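Local structure of putative ATP-grasp superfamily protein (3DF7) at residues Y39-P47 and L55-Y66; G167-A175 and L183-N191. The protein is of unknown function but probably binds ATP and a metal ion, as ATP-grasp proteins do. All coordinates share one frame; numbering follows the deposited sequence.

How the contacts relate
Contact 1 (39-47 with 55-66) and contact 2 (167-175 with 183-191) follow one another along the chain and lie on opposite sides of its centre. Their centres are 31 Å apart and their nearest atoms about 12 Å, so neither touches the other. Contact 1, partly buried, with its centre about 21 Å from the centre of the chain, belongs to the N-terminal region with its four-stranded parallel sheet, of which strand 40-42 is an outermost member. Contact 2, largely buried, with its centre about 11 Å from the centre of the chain, is a hairpin inside the large antiparallel sheet of the ATP-grasp domain, the part expected from its family to bind ATP.

Contact 1. Residues Y39-P47 and L55-Y66; sequences YEITGFVRP and LPVDSMDSMEKY
Phe44 reaches from the chain that leaves strand 40-42 into the bend of 55-66, and nearly every atom of its side chain meets something there. Phe44 CB lies 3.5 Å from Asp58 CB, and Phe44 CD1 is 3.4 Å from Asp58 O. Phe44 CZ is 3.6 Å from CA of Met60, a selenomethionine, while CE2 and CZ meet Met63, also selenomethionine. Along the edge across from CD1, Phe44 CD2 stands over the centre of the Tyr66 ring, 3.5 Å from Tyr66 CE1; the Phe44 and Tyr66 rings pair edge-to-face, planes 58° apart. The first torsion (chi1 53°) holds the ring between its own N and carbonyl carbon. This flat apolar group packs between the backbone of Asp58 to Met60 and the side chains of Met63 and Tyr66, within the beta-alpha-beta crossover that runs from strand 40-42 through helix 63-67 to strand 72-76, passing over strand 3-8 of the parallel sheet. Tyr66 OH donates to the anti lone pair of Asp58 OD2 at 2.6 Å, and Asp58 OD1 takes the N-H of Ser59. Val45 and Val57 form a single bridge, Val45 N donating to Pro56 O (3.1 Å) and Asp58 N to Val45 O (3.2 Å). At Gly43 (phi 144°) a CB would jam against Thr42 O; Gly43 O lies 3.5 Å from Tyr66 CE2. Leu55 continues the apolar surface to Phe28 and Phe32 of helix 18-35.

Contact 2. Residues G167-A175 and L183-N191; sequences GINLSVSLA and LSVNEQIIN
Ser171 and Asn186 face each other as an antiparallel hydrogen-bonded pair: Asn186 N gives a nearly straight bond to Ser171 O (2.8 Å, 170° at the hydrogen), and Ser171 N returns one to Asn186 O. Toward one end, Gln188 N donates to Asn169 O. Toward the other, Ser173 N binds Ser184 O, and Ser173 O accepts twice, from Leu183 N at 2.7 Å and from Ser184 N at 3.3 Å. Two residues thus stand opposite one, a classic beta bulge in the hairpin of strands 168-176 and 180-191, which lie side by side in the large antiparallel sheet of the ATP-grasp domain. The face bearing Ser171, Ser173, Ser184 and Asn186 is polar. Gln188 folds back at chi2 (-62°) to bring Gln188 NE2 2.7 Å from Ser171 OG, a weak, bent bond. Small side chains suit Ser173 and Ser184, whose CB atoms are 4.2 Å apart; Ser173 OG is hydrogen-bonded to Tyr229 OH and Ser184 OG to Tyr260 OH. On the other face, beta-branched Val172 and Val185 meet through their CG2 atoms at 4.4 Å and turn to helix 206-220, where Val212 and Val213 receive them. Next to them Leu170 lays CD2 3.7 Å from Glu187 CA, and Glu187 carries its extended chain to a salt bridge with Arg203. From the bulge itself, Leu183 lays CD2 on Ala175 CB, 3.8 Å away.

Contact 1. Residues Y39-P47 and L55-Y66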
loop_
_atom_site.group_PDB
_atom_site.type_symbol
_atom_site.label_atom_id
_atom_site.label_comp_id
_atom_site.label_asym_id
_atom_site.label_seq_id
_atom_site.Cartn_x
_atom_site.Cartn_y
_atom_site.Cartn_z
ATOM N N TYR A 39 13.294 14.254 -7.345
ATOM C CA TYR A 39 12.453 15.431 -7.528
ATOM C C TYR A 39 12.660 16.409 -6.396
ATOM O O TYR A 39 13.206 16.064 -5.350
ATOM C CB TYR A 39 10.964 15.067 -7.505
ATOM C CG TYR A 39 10.523 14.001 -8.472
ATOM C CD1 TYR A 39 10.739 12.650 -8.198
ATOM C CD2 TYR A 39 9.882 14.340 -9.661
ATOM C CE1 TYR A 39 10.323 11.663 -9.087
ATOM C CE2 TYR A 39 9.465 13.364 -10.558
ATOM C CZ TYR A 39 9.687 12.029 -10.264
ATOM O OH TYR A 39 9.270 11.065 -11.149
ATOM N N GLU A 40 12.214 17.638 -6.613
ATOM C CA GLU A 40 12.264 18.631 -5.563
ATOM C C GLU A 40 10.880 18.463 -4.954
ATOM O O GLU A 40 9.868 18.706 -5.612
ATOM C CB GLU A 40 12.444 20.035 -6.136
ATOM C CG GLU A 40 12.157 21.133 -5.134
ATOM C CD GLU A 40 12.971 22.383 -5.392
ATOM O OE1 GLU A 40 13.416 22.582 -6.542
ATOM O OE2 GLU A 40 13.162 23.172 -4.443
ATOM N N ILE A 41 10.836 18.016 -3.707
ATOM C CA ILE A 41 9.565 17.780 -3.037
ATOM C C ILE A 41 8.826 19.049 -2.640
ATOM O O ILE A 41 9.406 19.975 -2.076
ATOM C CB ILE A 41 9.758 16.926 -1.761
ATOM C CG1 ILE A 41 10.528 15.645 -2.093
ATOM C CG2 ILE A 41 8.408 16.575 -1.157
ATOM C CD1 ILE A 41 9.875 14.790 -3.169
ATOM N N THR A 42 7.537 19.085 -2.952
ATOM C CA THR A 42 6.692 20.208 -2.580
ATOM C C THR A 42 5.588 19.577 -1.749
ATOM O O THR A 42 5.317 18.382 -1.882
ATOM C CB THR A 42 6.059 20.897 -3.802
ATOM O OG1 THR A 42 5.209 19.970 -4.483
ATOM C CG2 THR A 42 7.137 21.389 -4.757
ATOM N N GLY A 43 4.959 20.362 -0.885
ATOM C CA GLY A 43 3.904 19.815 -0.056
ATOM C C GLY A 43 3.904 20.416 1.331
ATOM O O GLY A 43 4.600 21.401 1.585
ATOM N N PHE A 44 3.146 19.804 2.233
ATOM C CA PHE A 44 3.012 20.300 3.594
ATOM C C PHE A 44 2.719 19.151 4.550
ATOM O O PHE A 44 2.387 18.046 4.124
ATOM C CB PHE A 44 1.850 21.291 3.633
ATOM C CG PHE A 44 0.576 20.730 3.058
ATOM C CD1 PHE A 44 -0.277 19.957 3.841
ATOM C CD2 PHE A 44 0.277 20.892 1.707
ATOM C CE1 PHE A 44 -1.403 19.349 3.287
ATOM C CE2 PHE A 44 -0.848 20.286 1.140
ATOM C CZ PHE A 44 -1.690 19.511 1.933
ATOM N N VAL A 45 2.842 19.413 5.844
ATOM C CA VAL A 45 2.559 18.396 6.844
ATOM C C VAL A 45 1.675 18.976 7.938
ATOM O O VAL A 45 1.534 20.193 8.055
ATOM C CB VAL A 45 3.855 17.846 7.485
ATOM C CG1 VAL A 45 4.732 17.234 6.412
ATOM C CG2 VAL A 45 4.602 18.955 8.225
ATOM N N ARG A 46 1.059 18.099 8.723
ATOM C CA ARG A 46 0.211 18.535 9.824
ATOM C C ARG A 46 1.127 19.119 10.899
ATOM O O ARG A 46 2.317 18.815 10.943
ATOM C CB ARG A 46 -0.571 17.350 10.404
ATOM C CG ARG A 46 -1.682 16.823 9.504
ATOM C CD ARG A 46 -2.282 15.545 10.073
ATOM N NE ARG A 46 -2.686 15.689 11.470
ATOM C CZ ARG A 46 -3.730 16.399 11.884
ATOM N NH1 ARG A 46 -4.495 17.039 11.009
ATOM N NH2 ARG A 46 -4.008 16.470 13.178
ATOM N N PRO A 47 0.581 19.962 11.785
ATOM C CA PRO A 47 1.388 20.569 12.849
ATOM C C PRO A 47 2.179 19.575 13.699
ATOM O O PRO A 47 3.348 19.807 13.999
ATOM C CB PRO A 47 0.350 21.329 13.671
ATOM C CG PRO A 47 -0.648 21.740 12.636
ATOM C CD PRO A 47 -0.795 20.487 11.806
ATOM N N LEU A 55 9.442 20.787 5.388
ATOM C CA LEU A 55 8.309 21.253 4.598
ATOM C C LEU A 55 7.469 22.166 5.483
ATOM O O LEU A 55 7.530 22.080 6.713
ATOM C CB LEU A 55 7.454 20.074 4.135
ATOM C CG LEU A 55 8.044 19.148 3.068
ATOM C CD1 LEU A 55 7.175 17.902 2.922
ATOM C CD2 LEU A 55 8.137 19.899 1.750
ATOM N N PRO A 56 6.681 23.061 4.875
ATOM C CA PRO A 56 5.857 23.950 5.694
ATOM C C PRO A 56 4.653 23.206 6.254
ATOM O O PRO A 56 4.304 22.119 5.780
ATOM C CB PRO A 56 5.451 25.039 4.709
ATOM C CG PRO A 56 5.309 24.272 3.428
ATOM C CD PRO A 56 6.545 23.386 3.444
ATOM N N VAL A 57 4.036 23.795 7.271
ATOM C CA VAL A 57 2.848 23.232 7.896
ATOM C C VAL A 57 1.654 23.868 7.193
ATOM O O VAL A 57 1.644 25.077 6.956
ATOM C CB VAL A 57 2.790 23.588 9.405
ATOM C CG1 VAL A 57 1.467 23.134 10.009
ATOM C CG2 VAL A 57 3.949 22.940 10.135
ATOM N N ASP A 58 0.655 23.065 6.840
ATOM C CA ASP A 58 -0.523 23.609 6.178
ATOM C C ASP A 58 -1.666 22.605 6.264
ATOM O O ASP A 58 -1.474 21.463 6.689
ATOM C CB ASP A 58 -0.222 23.912 4.706
ATOM C CG ASP A 58 -1.090 25.030 4.141
ATOM O OD1 ASP A 58 -2.163 25.310 4.713
ATOM O OD2 ASP A 58 -0.698 25.625 3.114
ATOM N N SER A 59 -2.854 23.050 5.869
ATOM C CA SER A 59 -4.049 22.215 5.875
ATOM C C SER A 59 -4.266 21.605 4.501
ATOM O O SER A 59 -4.005 22.244 3.477
ATOM C CB SER A 59 -5.277 23.058 6.237
ATOM O OG SER A 59 -6.476 22.401 5.868
HETATM N N MSE A 60 -4.760 20.373 4.473
HETATM C CA MSE A 60 -5.032 19.716 3.205
HETATM C C MSE A 60 -6.060 20.527 2.417
HETATM O O MSE A 60 -6.180 20.379 1.203
HETATM C CB MSE A 60 -5.545 18.291 3.439
HETATM C CG MSE A 60 -6.889 18.213 4.159
HETATM SE SE MSE A 60 -7.445 16.365 4.373
HETATM C CE MSE A 60 -8.027 16.012 2.559
ATOM N N ASP A 61 -6.804 21.383 3.111
ATOM C CA ASP A 61 -7.799 22.213 2.444
ATOM C C ASP A 61 -7.131 23.168 1.451
ATOM O O ASP A 61 -7.795 23.741 0.588
ATOM C CB ASP A 61 -8.606 23.022 3.467
ATOM C CG ASP A 61 -9.557 22.159 4.268
ATOM O OD1 ASP A 61 -10.322 22.708 5.086
ATOM O OD2 ASP A 61 -9.533 20.927 4.080
ATOM N N SER A 62 -5.815 23.331 1.571
ATOM C CA SER A 62 -5.073 24.220 0.674
ATOM C C SER A 62 -4.193 23.468 -0.326
ATOM O O SER A 62 -3.333 24.070 -0.976
ATOM C CB SER A 62 -4.190 25.174 1.485
ATOM O OG SER A 62 -4.966 26.029 2.305
HETATM N N MSE A 63 -4.410 22.161 -0.467
HETATM C CA MSE A 63 -3.587 21.373 -1.386
HETATM C C MSE A 63 -3.611 21.819 -2.852
HETATM O O MSE A 63 -2.649 21.599 -3.586
HETATM C CB MSE A 63 -3.927 19.882 -1.277
HETATM C CG MSE A 63 -5.370 19.526 -1.449
HETATM SE SE MSE A 63 -5.619 17.612 -1.134
HETATM C CE MSE A 63 -4.657 17.010 -2.637
ATOM N N GLU A 64 -4.691 22.469 -3.272
ATOM C CA GLU A 64 -4.801 22.942 -4.648
ATOM C C GLU A 64 -3.617 23.852 -4.975
ATOM O O GLU A 64 -2.997 23.727 -6.031
ATOM C CB GLU A 64 -6.101 23.734 -4.842
ATOM C CG GLU A 64 -7.345 23.103 -4.230
ATOM C CD GLU A 64 -7.377 23.225 -2.715
ATOM O OE1 GLU A 64 -7.269 24.362 -2.206
ATOM O OE2 GLU A 64 -7.513 22.188 -2.035
ATOM N N LYS A 65 -3.309 24.760 -4.051
ATOM C CA LYS A 65 -2.219 25.717 -4.214
ATOM C C LYS A 65 -0.872 25.046 -4.471
ATOM O O LYS A 65 -0.016 25.594 -5.168
ATOM C CB LYS A 65 -2.122 26.608 -2.974
ATOM C CG LYS A 65 -3.404 27.372 -2.673
ATOM C CD LYS A 65 -3.732 28.358 -3.786
ATOM C CE LYS A 65 -5.157 28.871 -3.678
ATOM N NZ LYS A 65 -6.151 27.788 -3.952
ATOM N N TYR A 66 -0.687 23.861 -3.896
ATOM C CA TYR A 66 0.552 23.117 -4.074
ATOM C C TYR A 66 0.525 22.364 -5.399
ATOM O O TYR A 66 1.527 22.308 -6.113
ATOM C CB TYR A 66 0.757 22.146 -2.907
ATOM C CG TYR A 66 0.954 22.850 -1.585
ATOM C CD1 TYR A 66 -0.129 23.390 -0.889
ATOM C CD2 TYR A 66 2.229 23.011 -1.046
ATOM C CE1 TYR A 66 0.057 24.073 0.314
ATOM C CE2 TYR A 66 2.425 23.697 0.152
ATOM C CZ TYR A 66 1.336 24.222 0.826
ATOM O OH TYR A 66 1.529 24.889 2.009
#

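Contact 2. Residues G167-A175 and L183-N191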
loop_
_atom_site.group_PDB
_atom_site.type_symbol
_atom_site.label_atom_id
_atom_site.label_comp_id
_atom_site.label_asym_id
_atom_site.label_seq_id
_atom_site.Cartn_x
_atom_site.Cartn_y
_atom_site.Cartn_z
ATOM N N GLY A 167 -3.251 -20.286 4.552
ATOM C CA GLY A 167 -1.930 -20.451 3.976
ATOM C C GLY A 167 -0.992 -19.299 4.268
ATOM O O GLY A 167 -1.225 -18.505 5.172
ATOM N N ILE A 168 0.077 -19.216 3.486
ATOM C CA ILE A 168 1.079 -18.166 3.638
ATOM C C ILE A 168 0.503 -16.830 3.171
ATOM O O ILE A 168 0.048 -16.721 2.029
ATOM C CB ILE A 168 2.321 -18.484 2.782
ATOM C CG1 ILE A 168 2.787 -19.913 3.066
ATOM C CG2 ILE A 168 3.430 -17.478 3.068
ATOM C CD1 ILE A 168 3.867 -20.415 2.119
ATOM N N ASN A 169 0.514 -15.824 4.046
ATOM C CA ASN A 169 0.009 -14.498 3.688
ATOM C C ASN A 169 1.152 -13.664 3.133
ATOM O O ASN A 169 2.168 -13.468 3.796
ATOM C CB ASN A 169 -0.615 -13.804 4.900
ATOM C CG ASN A 169 -1.997 -14.340 5.225
ATOM O OD1 ASN A 169 -2.160 -15.519 5.528
ATOM N ND2 ASN A 169 -3.002 -13.475 5.149
ATOM N N LEU A 170 0.976 -13.168 1.915
ATOM C CA LEU A 170 2.017 -12.397 1.250
ATOM C C LEU A 170 1.480 -11.173 0.524
ATOM O O LEU A 170 0.271 -10.952 0.442
ATOM C CB LEU A 170 2.715 -13.283 0.220
ATOM C CG LEU A 170 3.228 -14.639 0.699
ATOM C CD1 LEU A 170 3.461 -15.554 -0.496
ATOM C CD2 LEU A 170 4.505 -14.437 1.501
ATOM N N SER A 171 2.405 -10.378 0.003
ATOM C CA SER A 171 2.060 -9.207 -0.785
ATOM C C SER A 171 3.191 -9.053 -1.796
ATOM O O SER A 171 4.346 -9.380 -1.502
ATOM C CB SER A 171 1.929 -7.950 0.092
ATOM O OG SER A 171 3.179 -7.463 0.533
ATOM N N VAL A 172 2.852 -8.597 -2.995
ATOM C CA VAL A 172 3.844 -8.405 -4.042
ATOM C C VAL A 172 3.869 -6.937 -4.424
ATOM O O VAL A 172 2.823 -6.349 -4.720
ATOM C CB VAL A 172 3.508 -9.242 -5.296
ATOM C CG1 VAL A 172 4.571 -9.027 -6.372
ATOM C CG2 VAL A 172 3.429 -10.720 -4.926
ATOM N N SER A 173 5.061 -6.350 -4.385
ATOM C CA SER A 173 5.251 -4.950 -4.735
ATOM C C SER A 173 5.631 -4.910 -6.207
ATOM O O SER A 173 6.656 -5.463 -6.608
ATOM C CB SER A 173 6.368 -4.331 -3.893
ATOM O OG SER A 173 6.079 -4.421 -2.508
ATOM N N LEU A 174 4.801 -4.250 -7.003
ATOM C CA LEU A 174 5.032 -4.160 -8.435
ATOM C C LEU A 174 5.170 -2.729 -8.941
ATOM O O LEU A 174 4.622 -1.788 -8.360
ATOM C CB LEU A 174 3.878 -4.835 -9.184
ATOM C CG LEU A 174 3.545 -6.301 -8.880
ATOM C CD1 LEU A 174 2.220 -6.670 -9.529
ATOM C CD2 LEU A 174 4.650 -7.198 -9.395
ATOM N N ALA A 175 5.915 -2.583 -10.033
ATOM C CA ALA A 175 6.104 -1.292 -10.686
ATOM C C ALA A 175 5.345 -1.462 -11.996
ATOM O O ALA A 175 5.757 -2.244 -12.857
ATOM C CB ALA A 175 7.582 -1.038 -10.959
ATOM N N LEU A 183 9.103 -5.721 -7.788
ATOM C CA LEU A 183 10.093 -5.010 -7.000
ATOM C C LEU A 183 10.447 -5.796 -5.748
ATOM O O LEU A 183 11.597 -5.788 -5.300
ATOM C CB LEU A 183 9.556 -3.640 -6.590
ATOM C CG LEU A 183 9.118 -2.684 -7.700
ATOM C CD1 LEU A 183 8.757 -1.344 -7.073
ATOM C CD2 LEU A 183 10.238 -2.515 -8.728
ATOM N N SER A 184 9.454 -6.478 -5.186
ATOM C CA SER A 184 9.673 -7.239 -3.967
ATOM C C SER A 184 8.492 -8.135 -3.636
ATOM O O SER A 184 7.349 -7.825 -3.985
ATOM C CB SER A 184 9.900 -6.266 -2.805
ATOM O OG SER A 184 10.074 -6.943 -1.572
ATOM N N VAL A 185 8.778 -9.257 -2.984
ATOM C CA VAL A 185 7.733 -10.170 -2.533
ATOM C C VAL A 185 7.893 -10.164 -1.019
ATOM O O VAL A 185 8.967 -10.484 -0.492
ATOM C CB VAL A 185 7.905 -11.599 -3.090
ATOM C CG1 VAL A 185 6.872 -12.525 -2.454
ATOM C CG2 VAL A 185 7.714 -11.587 -4.603
ATOM N N ASN A 186 6.829 -9.775 -0.326
ATOM C CA ASN A 186 6.864 -9.651 1.122
ATOM C C ASN A 186 5.957 -10.618 1.852
ATOM O O ASN A 186 4.913 -11.023 1.351
ATOM C CB ASN A 186 6.486 -8.223 1.511
ATOM C CG ASN A 186 6.788 -7.226 0.410
ATOM O OD1 ASN A 186 5.878 -6.733 -0.273
ATOM N ND2 ASN A 186 8.068 -6.934 0.216
ATOM N N GLU A 187 6.369 -10.976 3.059
ATOM C CA GLU A 187 5.603 -11.884 3.890
ATOM C C GLU A 187 4.812 -11.022 4.867
ATOM O O GLU A 187 5.349 -10.073 5.437
ATOM C CB GLU A 187 6.564 -12.795 4.643
ATOM C CG GLU A 187 5.916 -13.868 5.476
ATOM C CD GLU A 187 6.947 -14.680 6.230
ATOM O OE1 GLU A 187 8.123 -14.693 5.799
ATOM O OE2 GLU A 187 6.582 -15.311 7.237
ATOM N N GLN A 188 3.537 -11.334 5.054
ATOM C CA GLN A 188 2.721 -10.563 5.979
ATOM C C GLN A 188 2.460 -11.372 7.245
ATOM O O GLN A 188 2.182 -12.571 7.188
ATOM C CB GLN A 188 1.386 -10.176 5.333
ATOM C CG GLN A 188 1.499 -9.364 4.038
ATOM C CD GLN A 188 2.190 -8.020 4.222
ATOM O OE1 GLN A 188 1.947 -7.311 5.200
ATOM N NE2 GLN A 188 3.042 -7.656 3.269
ATOM N N ILE A 189 2.581 -10.718 8.391
ATOM C CA ILE A 189 2.327 -11.380 9.664
ATOM C C ILE A 189 1.010 -10.815 10.180
ATOM O O ILE A 189 0.908 -9.631 10.503
ATOM C CB ILE A 189 3.468 -11.115 10.664
ATOM C CG1 ILE A 189 4.761 -11.747 10.128
ATOM C CG2 ILE A 189 3.118 -11.697 12.029
ATOM C CD1 ILE A 189 6.002 -11.435 10.945
ATOM N N ILE A 190 -0.003 -11.670 10.245
ATOM C CA ILE A 190 -1.323 -11.234 10.670
ATOM C C ILE A 190 -1.757 -11.713 12.048
ATOM O O ILE A 190 -1.524 -12.859 12.429
ATOM C CB ILE A 190 -2.379 -11.661 9.629
ATOM C CG1 ILE A 190 -1.999 -11.083 8.262
ATOM C CG2 ILE A 190 -3.766 -11.187 10.056
ATOM C CD1 ILE A 190 -2.970 -11.408 7.160
ATOM N N ASN A 191 -2.395 -10.807 12.782
ATOM C CA ASN A 191 -2.900 -11.086 14.121
ATOM C C ASN A 191 -4.323 -10.535 14.192
ATOM O O ASN A 191 -4.542 -9.334 14.021
ATOM C CB ASN A 191 -2.018 -10.401 15.169
ATOM C CG ASN A 191 -2.378 -10.797 16.590
ATOM O OD1 ASN A 191 -3.510 -10.607 17.032
ATOM N ND2 ASN A 191 -1.408 -11.349 17.313
#